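Local atomic coordinates of tyrocidine synthetase 3 (Brevibacillus brevis, PDB entry 2JGP), a protein that is part of a nonribosomal peptide synthetase, pairing a peptidyl carrier domain with a condensation domain that forms peptide bonds in the biosynthesis of the antibiotic tyrocidine. Residues S9-R14 against S49-E54; L61-E66 against Q71-F76. All coordinates share one frame; numbering follows the deposited sequence.

Contact 1 (S9-R14 against S49-E54)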
ATOM      1  N   SER A   9     -10.336   0.643  10.877  1.00 61.92           N
ATOM      2  CA  SER A   9      -9.408  -0.471  10.918  1.00 61.93           C
ATOM      3  C   SER A   9     -10.061  -1.664  10.271  1.00 62.00           C
ATOM      4  O   SER A   9     -11.273  -1.675  10.069  1.00 61.65           O
ATOM      5  CB  SER A   9      -9.051  -0.825  12.357  1.00 61.96           C
ATOM      6  OG  SER A   9     -10.168  -1.371  13.033  1.00 61.86           O
ATOM      7  N   VAL A  10      -9.262  -2.688   9.994  1.00 62.21           N
ATOM      8  CA  VAL A  10      -9.786  -3.905   9.379  1.00 62.37           C
ATOM      9  C   VAL A  10     -10.860  -4.573  10.250  1.00 62.09           C
ATOM     10  O   VAL A  10     -11.883  -4.993   9.730  1.00 61.98           O
ATOM     11  CB  VAL A  10      -8.636  -4.901   9.003  1.00 62.76           C
ATOM     12  CG1 VAL A  10      -7.893  -5.378  10.255  1.00 63.73           C
ATOM     13  CG2 VAL A  10      -9.176  -6.076   8.220  1.00 64.14           C
ATOM     14  N   TRP A  11     -10.653  -4.651  11.564  1.00 61.65           N
ATOM     15  CA  TRP A  11     -11.636  -5.312  12.426  1.00 61.62           C
ATOM     16  C   TRP A  11     -12.897  -4.472  12.615  1.00 61.57           C
ATOM     17  O   TRP A  11     -13.974  -5.024  12.749  1.00 61.16           O
ATOM     18  CB  TRP A  11     -11.027  -5.749  13.769  1.00 61.79           C
ATOM     19  CG  TRP A  11     -10.158  -6.953  13.596  1.00 61.62           C
ATOM     20  CD1 TRP A  11      -8.802  -7.016  13.746  1.00 62.31           C
ATOM     21  CD2 TRP A  11     -10.576  -8.259  13.179  1.00 62.04           C
ATOM     22  NE1 TRP A  11      -8.351  -8.287  13.470  1.00 61.83           N
ATOM     23  CE2 TRP A  11      -9.418  -9.069  13.115  1.00 62.17           C
ATOM     24  CE3 TRP A  11     -11.815  -8.827  12.855  1.00 61.81           C
ATOM     25  CZ2 TRP A  11      -9.467 -10.411  12.754  1.00 63.23           C
ATOM     26  CZ3 TRP A  11     -11.862 -10.160  12.496  1.00 62.68           C
ATOM     27  CH2 TRP A  11     -10.695 -10.941  12.451  1.00 62.84           C
ATOM     28  N   GLU A  12     -12.773  -3.146  12.607  1.00 61.57           N
ATOM     29  CA  GLU A  12     -13.965  -2.291  12.635  1.00 61.73           C
ATOM     30  C   GLU A  12     -14.802  -2.494  11.371  1.00 61.68           C
ATOM     31  O   GLU A  12     -16.035  -2.594  11.442  1.00 62.37           O
ATOM     32  CB  GLU A  12     -13.589  -0.821  12.820  1.00 61.72           C
ATOM     33  CG  GLU A  12     -13.196  -0.484  14.250  1.00 62.11           C
ATOM     34  CD  GLU A  12     -12.959   0.990  14.475  1.00 61.94           C
ATOM     35  OE1 GLU A  12     -12.600   1.356  15.622  1.00 62.06           O
ATOM     36  OE2 GLU A  12     -13.144   1.790  13.526  1.00 62.62           O
ATOM     37  N   ALA A  13     -14.129  -2.600  10.224  1.00 61.19           N
ATOM     38  CA  ALA A  13     -14.805  -2.859   8.949  1.00 61.03           C
ATOM     39  C   ALA A  13     -15.489  -4.229   8.939  1.00 60.77           C
ATOM     40  O   ALA A  13     -16.656  -4.332   8.591  1.00 60.72           O
ATOM     41  CB  ALA A  13     -13.817  -2.756   7.793  1.00 61.25           C
ATOM     42  N   ARG A  14     -14.761  -5.269   9.339  1.00 60.48           N
ATOM     43  CA  ARG A  14     -15.298  -6.628   9.350  1.00 60.55           C
ATOM     44  C   ARG A  14     -16.514  -6.747  10.264  1.00 60.46           C
ATOM     45  O   ARG A  14     -17.543  -7.291   9.881  1.00 60.06           O
ATOM     46  CB  ARG A  14     -14.220  -7.627   9.784  1.00 60.69           C
ATOM     47  CG  ARG A  14     -13.147  -7.843   8.735  1.00 60.03           C
ATOM     48  CD  ARG A  14     -11.988  -8.657   9.261  1.00 60.78           C
ATOM     49  NE  ARG A  14     -11.071  -8.987   8.173  1.00 61.24           N
ATOM     50  CZ  ARG A  14      -9.792  -9.315   8.333  1.00 61.84           C
ATOM     51  NH1 ARG A  14      -9.248  -9.384   9.541  1.00 62.69           N
ATOM     52  NH2 ARG A  14      -9.049  -9.577   7.270  1.00 62.18           N
ATOM     53  N   SER A  49     -21.581 -16.215  15.841  1.00 65.85           N
ATOM     54  CA  SER A  49     -21.580 -17.279  14.841  1.00 66.20           C
ATOM     55  C   SER A  49     -21.021 -16.797  13.505  1.00 66.06           C
ATOM     56  O   SER A  49     -20.208 -17.484  12.889  1.00 65.56           O
ATOM     57  CB  SER A  49     -22.993 -17.826  14.634  1.00 66.11           C
ATOM     58  OG  SER A  49     -23.440 -18.511  15.788  1.00 67.80           O
ATOM     59  N   SER A  50     -21.467 -15.621  13.061  1.00 66.12           N
ATOM     60  CA  SER A  50     -21.020 -15.059  11.777  1.00 66.28           C
ATOM     61  C   SER A  50     -19.527 -14.755  11.743  1.00 66.00           C
ATOM     62  O   SER A  50     -18.872 -14.991  10.727  1.00 65.61           O
ATOM     63  CB  SER A  50     -21.795 -13.785  11.434  1.00 66.33           C
ATOM     64  OG  SER A  50     -23.155 -14.083  11.185  1.00 67.88           O
ATOM     65  N   MET A  51     -18.998 -14.219  12.842  1.00 65.92           N
ATOM     66  CA  MET A  51     -17.562 -13.927  12.930  1.00 65.92           C
ATOM     67  C   MET A  51     -16.741 -15.212  12.959  1.00 65.67           C
ATOM     68  O   MET A  51     -15.638 -15.253  12.417  1.00 65.40           O
ATOM     69  CB  MET A  51     -17.250 -13.068  14.158  1.00 65.98           C
ATOM     70  CG  MET A  51     -17.837 -11.665  14.086  1.00 66.01           C
ATOM     71  SD  MET A  51     -17.152 -10.675  12.741  1.00 66.96           S
ATOM     72  CE  MET A  51     -15.474 -10.419  13.320  1.00 68.13           C
ATOM     73  N   HIS A  52     -17.282 -16.259  13.579  1.00 65.72           N
ATOM     74  CA  HIS A  52     -16.631 -17.566  13.556  1.00 65.69           C
ATOM     75  C   HIS A  52     -16.606 -18.148  12.139  1.00 65.46           C
ATOM     76  O   HIS A  52     -15.576 -18.661  11.692  1.00 65.16           O
ATOM     77  CB  HIS A  52     -17.319 -18.542  14.521  1.00 65.82           C
ATOM     78  CG  HIS A  52     -16.867 -19.963  14.363  1.00 66.75           C
ATOM     79  ND1 HIS A  52     -15.623 -20.399  14.767  1.00 68.06           N
ATOM     80  CD2 HIS A  52     -17.490 -21.040  13.832  1.00 67.15           C
ATOM     81  CE1 HIS A  52     -15.502 -21.687  14.499  1.00 68.25           C
ATOM     82  NE2 HIS A  52     -16.621 -22.101  13.930  1.00 67.78           N
ATOM     83  N   ASN A  53     -17.734 -18.062  11.437  1.00 65.12           N
ATOM     84  CA  ASN A  53     -17.842 -18.630  10.091  1.00 65.00           C
ATOM     85  C   ASN A  53     -17.020 -17.886   9.039  1.00 64.42           C
ATOM     86  O   ASN A  53     -16.361 -18.515   8.212  1.00 63.97           O
ATOM     87  CB  ASN A  53     -19.308 -18.698   9.645  1.00 65.19           C
ATOM     88  CG  ASN A  53     -20.114 -19.733  10.419  1.00 66.17           C
ATOM     89  OD1 ASN A  53     -19.558 -20.637  11.046  1.00 66.95           O
ATOM     90  ND2 ASN A  53     -21.437 -19.606  10.370  1.00 67.79           N
ATOM     91  N   GLU A  54     -17.068 -16.558   9.062  1.00 63.95           N
ATOM     92  CA  GLU A  54     -16.388 -15.756   8.046  1.00 63.95           C
ATOM     93  C   GLU A  54     -14.898 -15.588   8.354  1.00 63.52           C
ATOM     94  O   GLU A  54     -14.076 -15.616   7.431  1.00 63.28           O
ATOM     95  CB  GLU A  54     -17.066 -14.390   7.890  1.00 64.12           C
ATOM     96  CG  GLU A  54     -16.558 -13.539   6.705  1.00 64.85           C
ATOM     97  CD  GLU A  54     -16.858 -14.135   5.333  1.00 64.89           C
ATOM     98  OE1 GLU A  54     -16.213 -13.715   4.345  1.00 65.94           O
ATOM     99  OE2 GLU A  54     -17.736 -15.011   5.233  1.00 65.60           O
TER
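Met51 reaches out from the second long helix of the carrier domain and sets its terminal methyl against the indole of Trp11 near the start of the first. This is the tight part of the contact. The methyl arrives at the edge of the six-membered ring, close to its plane: Met51 CE lies 3.7 Å from Trp11 CZ3 and 4.0 Å from CE3. With all three torsions near -65° the methionine chain is folded rather than extended, and the bends bring its end to the indole although the CB of Met51 points past the other helix. The sulfur makes a looser approach, Met51 SD to Arg14 O at 4.4 Å. Arg14 and Met51 have the nearest CA atoms, 8.4 Å apart.

The indole is backed from its own helix. Arg14 NH1 sits 3.4 Å above one face of it, toward the rim; Val10 CG2 covers the centre of one guanidinium face, while the indole meets that group at its edge. Ser49, His52 and Asn53, on the other side of 49-54, are turned to solvent.

Around this buried spot, Leu15 and Val18 of helix 10-23 also touch Met51, and Ile77 of helix 70-79 touches Trp11. Phe86 meets Trp11 edge-to-face and makes a cation-pi contact with Arg14. At the end of helix 387-403, in the condensation domain, Gly403 O takes a hydrogen bond from Arg14 NE; just beyond it Asp406 forms a salt bridge with NH2 and His404 bonds to Glu54, tying both carrier helices to that domain.

Contact 2 (L61-E66 against Q71-F76)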
ATOM      1  N   LEU A  61     -19.471 -14.596  24.220  1.00 65.51           N
ATOM      2  CA  LEU A  61     -20.676 -13.780  24.338  1.00 65.62           C
ATOM      3  C   LEU A  61     -20.497 -12.723  25.423  1.00 65.63           C
ATOM      4  O   LEU A  61     -20.916 -11.583  25.256  1.00 65.73           O
ATOM      5  CB  LEU A  61     -21.900 -14.650  24.625  1.00 65.65           C
ATOM      6  CG  LEU A  61     -23.260 -13.949  24.616  1.00 65.91           C
ATOM      7  CD1 LEU A  61     -23.513 -13.268  23.270  1.00 66.10           C
ATOM      8  CD2 LEU A  61     -24.368 -14.942  24.945  1.00 65.13           C
ATOM      9  N   ARG A  62     -19.864 -13.111  26.526  1.00 65.73           N
ATOM     10  CA  ARG A  62     -19.544 -12.187  27.622  1.00 66.01           C
ATOM     11  C   ARG A  62     -18.811 -10.925  27.178  1.00 65.60           C
ATOM     12  O   ARG A  62     -19.040  -9.851  27.730  1.00 65.10           O
ATOM     13  CB  ARG A  62     -18.724 -12.875  28.726  1.00 66.27           C
ATOM     14  CG  ARG A  62     -17.690 -13.888  28.258  1.00 68.36           C
ATOM     15  CD  ARG A  62     -18.279 -15.310  28.126  1.00 70.46           C
ATOM     16  NE  ARG A  62     -17.562 -16.288  28.948  1.00 72.50           N
ATOM     17  CZ  ARG A  62     -18.075 -17.441  29.383  1.00 73.49           C
ATOM     18  NH1 ARG A  62     -19.322 -17.805  29.081  1.00 73.79           N
ATOM     19  NH2 ARG A  62     -17.331 -18.245  30.133  1.00 74.05           N
ATOM     20  N   ILE A  63     -17.925 -11.062  26.196  1.00 65.36           N
ATOM     21  CA  ILE A  63     -17.161  -9.929  25.686  1.00 65.28           C
ATOM     22  C   ILE A  63     -18.022  -8.975  24.850  1.00 65.36           C
ATOM     23  O   ILE A  63     -17.853  -7.756  24.930  1.00 65.40           O
ATOM     24  CB  ILE A  63     -15.946 -10.409  24.861  1.00 65.31           C
ATOM     25  CG1 ILE A  63     -14.958 -11.159  25.763  1.00 65.24           C
ATOM     26  CG2 ILE A  63     -15.262  -9.241  24.187  1.00 65.19           C
ATOM     27  CD1 ILE A  63     -14.365 -10.312  26.877  1.00 65.58           C
ATOM     28  N   LEU A  64     -18.941  -9.515  24.053  1.00 65.40           N
ATOM     29  CA  LEU A  64     -19.875  -8.672  23.301  1.00 65.60           C
ATOM     30  C   LEU A  64     -20.735  -7.838  24.254  1.00 65.57           C
ATOM     31  O   LEU A  64     -20.995  -6.662  24.004  1.00 65.35           O
ATOM     32  CB  LEU A  64     -20.761  -9.515  22.381  1.00 65.60           C
ATOM     33  CG  LEU A  64     -21.792  -8.776  21.521  1.00 66.89           C
ATOM     34  CD1 LEU A  64     -21.213  -7.541  20.834  1.00 68.19           C
ATOM     35  CD2 LEU A  64     -22.388  -9.725  20.480  1.00 69.59           C
ATOM     36  N   PHE A  65     -21.176  -8.448  25.349  1.00 65.71           N
ATOM     37  CA  PHE A  65     -21.896  -7.704  26.379  1.00 65.59           C
ATOM     38  C   PHE A  65     -21.004  -6.643  27.022  1.00 65.45           C
ATOM     39  O   PHE A  65     -21.422  -5.501  27.216  1.00 65.06           O
ATOM     40  CB  PHE A  65     -22.444  -8.650  27.449  1.00 65.91           C
ATOM     41  CG  PHE A  65     -23.763  -9.272  27.088  1.00 66.38           C
ATOM     42  CD1 PHE A  65     -23.907 -10.649  27.011  1.00 68.28           C
ATOM     43  CD2 PHE A  65     -24.869  -8.476  26.842  1.00 66.84           C
ATOM     44  CE1 PHE A  65     -25.144 -11.223  26.695  1.00 67.84           C
ATOM     45  CE2 PHE A  65     -26.102  -9.039  26.524  1.00 67.56           C
ATOM     46  CZ  PHE A  65     -26.237 -10.413  26.447  1.00 67.83           C
ATOM     47  N   GLU A  66     -19.777  -7.038  27.340  1.00 65.48           N
ATOM     48  CA  GLU A  66     -18.809  -6.173  28.005  1.00 65.93           C
ATOM     49  C   GLU A  66     -18.322  -5.050  27.092  1.00 65.81           C
ATOM     50  O   GLU A  66     -18.127  -3.926  27.543  1.00 66.32           O
ATOM     51  CB  GLU A  66     -17.624  -7.020  28.468  1.00 66.29           C
ATOM     52  CG  GLU A  66     -16.578  -6.306  29.300  1.00 67.71           C
ATOM     53  CD  GLU A  66     -15.483  -7.253  29.759  1.00 69.84           C
ATOM     54  OE1 GLU A  66     -15.807  -8.259  30.426  1.00 72.34           O
ATOM     55  OE2 GLU A  66     -14.300  -7.002  29.451  1.00 71.74           O
ATOM     56  N   GLN A  71     -15.993  -0.150  18.125  1.00 60.63           N
ATOM     57  CA  GLN A  71     -14.596   0.205  18.410  1.00 60.44           C
ATOM     58  C   GLN A  71     -14.023  -0.608  19.566  1.00 60.49           C
ATOM     59  O   GLN A  71     -12.867  -1.015  19.522  1.00 60.45           O
ATOM     60  CB  GLN A  71     -14.416   1.711  18.639  1.00 60.39           C
ATOM     61  CG  GLN A  71     -15.136   2.284  19.840  1.00 60.34           C
ATOM     62  CD  GLN A  71     -14.932   3.785  19.975  1.00 60.82           C
ATOM     63  OE1 GLN A  71     -14.297   4.414  19.135  1.00 61.36           O
ATOM     64  NE2 GLN A  71     -15.487   4.364  21.032  1.00 59.34           N
ATOM     65  N   GLU A  72     -14.829  -0.865  20.588  1.00 60.58           N
ATOM     66  CA  GLU A  72     -14.357  -1.651  21.725  1.00 60.87           C
ATOM     67  C   GLU A  72     -14.118  -3.104  21.345  1.00 61.11           C
ATOM     68  O   GLU A  72     -13.129  -3.704  21.766  1.00 60.75           O
ATOM     69  CB  GLU A  72     -15.359  -1.612  22.865  1.00 61.04           C
ATOM     70  CG  GLU A  72     -15.492  -0.273  23.545  1.00 62.28           C
ATOM     71  CD  GLU A  72     -16.616  -0.282  24.557  1.00 64.45           C
ATOM     72  OE1 GLU A  72     -16.310  -0.341  25.756  1.00 66.67           O
ATOM     73  OE2 GLU A  72     -17.799  -0.269  24.150  1.00 65.71           O
ATOM     74  N   LEU A  73     -15.043  -3.669  20.575  1.00 61.21           N
ATOM     75  CA  LEU A  73     -14.976  -5.082  20.203  1.00 61.98           C
ATOM     76  C   LEU A  73     -13.853  -5.326  19.202  1.00 62.18           C
ATOM     77  O   LEU A  73     -13.157  -6.333  19.284  1.00 62.36           O
ATOM     78  CB  LEU A  73     -16.323  -5.544  19.639  1.00 62.37           C
ATOM     79  CG  LEU A  73     -16.564  -7.051  19.479  1.00 63.25           C
ATOM     80  CD1 LEU A  73     -16.436  -7.785  20.809  1.00 62.94           C
ATOM     81  CD2 LEU A  73     -17.940  -7.280  18.889  1.00 64.05           C
ATOM     82  N   ALA A  74     -13.665  -4.398  18.265  1.00 62.07           N
ATOM     83  CA  ALA A  74     -12.512  -4.457  17.351  1.00 62.38           C
ATOM     84  C   ALA A  74     -11.184  -4.405  18.104  1.00 62.41           C
ATOM     85  O   ALA A  74     -10.267  -5.169  17.801  1.00 62.47           O
ATOM     86  CB  ALA A  74     -12.577  -3.330  16.326  1.00 62.45           C
ATOM     87  N   ALA A  75     -11.083  -3.504  19.080  1.00 62.69           N
ATOM     88  CA  ALA A  75      -9.895  -3.417  19.932  1.00 62.65           C
ATOM     89  C   ALA A  75      -9.628  -4.742  20.659  1.00 62.72           C
ATOM     90  O   ALA A  75      -8.482  -5.196  20.739  1.00 62.98           O
ATOM     91  CB  ALA A  75     -10.039  -2.278  20.943  1.00 62.72           C
ATOM     92  N   PHE A  76     -10.680  -5.356  21.190  1.00 62.99           N
ATOM     93  CA  PHE A  76     -10.546  -6.657  21.843  1.00 62.91           C
ATOM     94  C   PHE A  76      -9.947  -7.699  20.888  1.00 63.09           C
ATOM     95  O   PHE A  76      -9.023  -8.428  21.260  1.00 62.93           O
ATOM     96  CB  PHE A  76     -11.899  -7.147  22.366  1.00 62.80           C
ATOM     97  CG  PHE A  76     -11.893  -8.590  22.790  1.00 62.81           C
ATOM     98  CD1 PHE A  76     -11.504  -8.946  24.068  1.00 62.28           C
ATOM     99  CD2 PHE A  76     -12.271  -9.594  21.900  1.00 62.11           C
ATOM    100  CE1 PHE A  76     -11.497 -10.271  24.459  1.00 62.70           C
ATOM    101  CE2 PHE A  76     -12.261 -10.928  22.286  1.00 62.81           C
ATOM    102  CZ  PHE A  76     -11.881 -11.264  23.566  1.00 62.46           C
TER
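Ile63 lies across the ring of Phe76 where the short third helix of the carrier-protein four-helix fold packs on the fourth. The helices run roughly antiparallel, their axes 138° apart and 9.7 Å from each other at the closest point. A chi1 of -65° on Ile63 turns the methyl CG2 away from its own backbone N and toward the other helix, where it stands 3.6 Å above the ring centroid of Phe76, only 6° off the normal: a face-on CH-pi contact. The second branch of Ile63 lies toward the far end of the same ring, with CG1 3.8 Å from Phe76 CZ and CD1 near CE1. Phe76 swings its CG opposite its backbone N, and a chi2 close to perpendicular presents the face to the isoleucine.

Leu73 works with both branches. Its CD1 touches Ile63 CG2 at 3.9 Å, while its CD2 meets Leu64 CD1 at 3.8 Å, the two leucines crossing at a slant. Ala44 of helix 41-55 also touches Leu64, and Leu15 of helix 10-23 touches Leu73. At the outer rim, Glu72 binds Thr69 OG1 through OE2, while its OE1 comes no closer than 4.4 Å to Glu66 O.

Overall arrangement
Contact 1 closes before contact 2 opens along the chain, and helix 61-66 is the next helix after 41-55. Their centres lie about 12 Å apart, and the contacts touch where helix 10-23 packs on helix 70-79: Glu12 CG is 3.6 Å from Ala74 CB, and Trp11 CB is 3.8 Å from the same methyl. Together they join all four carrier helices. Contact 1 faces the condensation domain; the side chain of Arg14 is about 8 Å from the bound sodium ion held at Gln396 and Asp400. Contact 2 lies further out, about 29 Å from the chain centre against 22 Å. In carrier proteins the phosphopantetheine is attached at the start of the second helix, here 41-55, which Leu61 and Leu64 touch.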